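Local coordinates for piwi domain-containing protein (PDB 5THE) that probably binds RNA as a budding-yeast Argonaute, here its C-terminal lobe, which carries the RNase H-like Piwi domain, at residues D272-P277 and L497-A502. Numbering follows the deposited sequence.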
ATOM      1  N   ASP A 272       7.902   5.905   3.484  1.00 24.10           N
ATOM      2  CA  ASP A 272       8.409   5.004   4.507  1.00 27.66           C
ATOM      3  C   ASP A 272       9.920   4.939   4.330  1.00 27.30           C
ATOM      4  O   ASP A 272      10.453   5.230   3.255  1.00 22.23           O
ATOM      5  CB  ASP A 272       7.762   3.598   4.412  1.00 21.42           C
ATOM      6  CG  ASP A 272       8.192   2.656   5.531  1.00 28.85           C
ATOM      7  OD1 ASP A 272       8.171   3.052   6.711  1.00 27.88           O
ATOM      8  OD2 ASP A 272       8.495   1.484   5.236  1.00 29.39           O
ATOM      9  N   VAL A 273      10.596   4.578   5.407  1.00 27.52           N
ATOM     10  CA  VAL A 273      12.018   4.272   5.389  1.00 31.12           C
ATOM     11  C   VAL A 273      12.206   2.921   6.053  1.00 31.20           C
ATOM     12  O   VAL A 273      11.586   2.637   7.083  1.00 29.78           O
ATOM     13  CB  VAL A 273      12.853   5.343   6.120  1.00 34.86           C
ATOM     14  CG1 VAL A 273      14.345   5.082   5.933  1.00 30.77           C
ATOM     15  CG2 VAL A 273      12.504   6.702   5.609  1.00 40.27           C
ATOM     16  N   THR A 274      13.049   2.083   5.466  1.00 26.98           N
ATOM     17  CA  THR A 274      13.452   0.847   6.114  1.00 28.34           C
ATOM     18  C   THR A 274      14.965   0.836   6.235  1.00 32.18           C
ATOM     19  O   THR A 274      15.672   1.420   5.404  1.00 23.49           O
ATOM     20  CB  THR A 274      12.999  -0.380   5.340  1.00 26.49           C
ATOM     21  OG1 THR A 274      13.454  -0.268   3.981  1.00 32.08           O
ATOM     22  CG2 THR A 274      11.480  -0.480   5.379  1.00 38.55           C
ATOM     23  N   HIS A 275      15.459   0.157   7.260  1.00 27.22           N
ATOM     24  CA  HIS A 275      16.862   0.252   7.615  1.00 29.54           C
ATOM     25  C   HIS A 275      17.550  -1.088   7.439  1.00 32.04           C
ATOM     26  O   HIS A 275      16.919  -2.147   7.530  1.00 30.98           O
ATOM     27  CB  HIS A 275      17.022   0.736   9.043  1.00 32.55           C
ATOM     28  CG  HIS A 275      16.343   2.039   9.296  1.00 34.08           C
ATOM     29  ND1 HIS A 275      16.791   3.223   8.755  1.00 32.77           N
ATOM     30  CD2 HIS A 275      15.236   2.344  10.014  1.00 31.81           C
ATOM     31  CE1 HIS A 275      15.992   4.206   9.130  1.00 36.06           C
ATOM     32  NE2 HIS A 275      15.043   3.699   9.899  1.00 33.85           N
ATOM     33  N   TYR A 276      18.852  -1.010   7.181  1.00 31.42           N
ATOM     34  CA  TYR A 276      19.734  -2.168   7.102  1.00 32.88           C
ATOM     35  C   TYR A 276      19.162  -3.283   6.227  1.00 26.99           C
ATOM     36  O   TYR A 276      18.846  -4.372   6.721  1.00 33.04           O
ATOM     37  CB  TYR A 276      20.062  -2.676   8.500  1.00 35.52           C
ATOM     38  CG  TYR A 276      20.639  -1.576   9.370  1.00 33.45           C
ATOM     39  CD1 TYR A 276      21.872  -1.002   9.063  1.00 32.82           C
ATOM     40  CD2 TYR A 276      19.938  -1.084  10.471  1.00 37.65           C
ATOM     41  CE1 TYR A 276      22.403   0.018   9.838  1.00 35.73           C
ATOM     42  CE2 TYR A 276      20.469  -0.063  11.258  1.00 38.46           C
ATOM     43  CZ  TYR A 276      21.699   0.480  10.934  1.00 39.57           C
ATOM     44  OH  TYR A 276      22.226   1.498  11.697  1.00 42.28           O
ATOM     45  N   PRO A 277      18.994  -3.044   4.923  1.00 31.48           N
ATOM     46  CA  PRO A 277      18.565  -4.138   4.039  1.00 28.94           C
ATOM     47  C   PRO A 277      19.560  -5.282   4.031  1.00 34.35           C
ATOM     48  O   PRO A 277      19.178  -6.445   3.840  1.00 35.00           O
ATOM     49  CB  PRO A 277      18.448  -3.458   2.666  1.00 28.98           C
ATOM     50  CG  PRO A 277      19.341  -2.257   2.749  1.00 28.01           C
ATOM     51  CD  PRO A 277      19.252  -1.795   4.179  1.00 30.86           C
ATOM     52  N   LEU A 497       5.184  -1.305   1.611  1.00 21.34           N
ATOM     53  CA  LEU A 497       5.394  -2.396   0.662  1.00 18.71           C
ATOM     54  C   LEU A 497       6.421  -2.039  -0.398  1.00 23.25           C
ATOM     55  O   LEU A 497       7.152  -2.913  -0.866  1.00 23.98           O
ATOM     56  CB  LEU A 497       4.069  -2.761  -0.005  1.00 18.00           C
ATOM     57  CG  LEU A 497       3.042  -3.278   1.009  1.00 22.54           C
ATOM     58  CD1 LEU A 497       1.703  -3.482   0.314  1.00 27.12           C
ATOM     59  CD2 LEU A 497       3.550  -4.583   1.594  1.00 18.94           C
ATOM     60  N   LEU A 498       6.469  -0.775  -0.820  1.00 21.08           N
ATOM     61  CA  LEU A 498       7.446  -0.406  -1.833  1.00 21.92           C
ATOM     62  C   LEU A 498       8.854  -0.431  -1.251  1.00 22.91           C
ATOM     63  O   LEU A 498       9.797  -0.885  -1.913  1.00 25.69           O
ATOM     64  CB  LEU A 498       7.106   0.965  -2.419  1.00 19.96           C
ATOM     65  CG  LEU A 498       8.113   1.534  -3.426  1.00 25.58           C
ATOM     66  CD1 LEU A 498       8.402   0.513  -4.515  1.00 21.98           C
ATOM     67  CD2 LEU A 498       7.574   2.860  -4.037  1.00 19.75           C
ATOM     68  N   CYS A 499       9.012   0.048  -0.012  1.00 22.27           N
ATOM     69  CA  CYS A 499      10.290  -0.095   0.685  1.00 24.25           C
ATOM     70  C   CYS A 499      10.715  -1.548   0.780  1.00 26.03           C
ATOM     71  O   CYS A 499      11.902  -1.872   0.617  1.00 27.07           O
ATOM     72  CB  CYS A 499      10.193   0.482   2.088  1.00 26.44           C
ATOM     73  SG  CYS A 499      10.752   2.138   2.235  1.00 32.03           S
ATOM     74  N   THR A 500       9.771  -2.440   1.083  1.00 23.27           N
ATOM     75  CA  THR A 500      10.107  -3.857   1.164  1.00 23.31           C
ATOM     76  C   THR A 500      10.529  -4.390  -0.195  1.00 24.90           C
ATOM     77  O   THR A 500      11.513  -5.132  -0.297  1.00 25.33           O
ATOM     78  CB  THR A 500       8.923  -4.645   1.721  1.00 21.69           C
ATOM     79  OG1 THR A 500       8.668  -4.175   3.035  1.00 23.68           O
ATOM     80  CG2 THR A 500       9.207  -6.169   1.768  1.00 18.72           C
ATOM     81  N   ARG A 501       9.814  -4.004  -1.257  1.00 21.47           N
ATOM     82  CA  ARG A 501      10.212  -4.471  -2.579  1.00 25.39           C
ATOM     83  C   ARG A 501      11.565  -3.892  -2.976  1.00 26.84           C
ATOM     84  O   ARG A 501      12.388  -4.580  -3.593  1.00 21.99           O
ATOM     85  CB  ARG A 501       9.150  -4.114  -3.621  1.00 24.80           C
ATOM     86  CG  ARG A 501       9.562  -4.524  -5.051  1.00 22.18           C
ATOM     87  CD  ARG A 501       9.794  -6.047  -5.145  1.00 20.87           C
ATOM     88  NE  ARG A 501       8.692  -6.742  -4.498  1.00 23.93           N
ATOM     89  CZ  ARG A 501       7.514  -6.959  -5.073  1.00 28.26           C
ATOM     90  NH1 ARG A 501       7.313  -6.575  -6.326  1.00 23.92           N
ATOM     91  NH2 ARG A 501       6.537  -7.542  -4.391  1.00 29.43           N
ATOM     92  N   ALA A 502      11.811  -2.622  -2.640  1.00 22.01           N
ATOM     93  CA  ALA A 502      13.115  -2.035  -2.927  1.00 26.72           C
ATOM     94  C   ALA A 502      14.223  -2.765  -2.173  1.00 26.15           C
ATOM     95  O   ALA A 502      15.340  -2.894  -2.686  1.00 28.12           O
ATOM     96  CB  ALA A 502      13.100  -0.552  -2.576  1.00 20.29           C
TER
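Cys-499, facing the strand, fits between the side chains of Asp-272 and Thr-274 where helix 490-515 packs on the end of strand 264-274 in the RNase H-like Piwi domain. The short segments run in roughly the same direction, at 34°, with axes 7.9 Å apart. One residue earlier, Leu-498 packs on Ser-286 of the neighbouring strand 282-289 and on Tyr-302 of strand 300-305 beyond it. Cys-499 makes all the close contacts. Its sulfur is swung off a staggered rotamer (chi1 -96°) and lies over the flat face of the peptide joining Asp-272 to Val-273, with SG 3.3 Å from Asp-272 O and 3.6 Å from Asp-272 C. The carbonyl therefore meets the sulfur broadside, not end-on. The CB of Cys-499 is touched by both branches of Thr-274, CG2 at 3.7 Å and OG1 at 3.8 Å, the methyl lying beside the threonine's own backbone N. An alanine at Thr-274 would lack both branches and is likely to leave the Cys-499 methylene with a gap beside it. The carboxylate of Asp-272, its CG anti to the backbone N (chi1 -176°), brings OD2 to 3.7 Å from Cys-499 CB. This carboxylate also lies close to those of Asp-344 and Asp-496, an acidic cluster consistent with the slicer site of Argonautes. Arg-501, on another side of the helix, forms a salt bridge with Asp-208 and a long, weak ion pair with an RNA phosphate. Ala-502 completes the turn begun at Leu-498, its N donating to Leu-498 O at 2.8 Å.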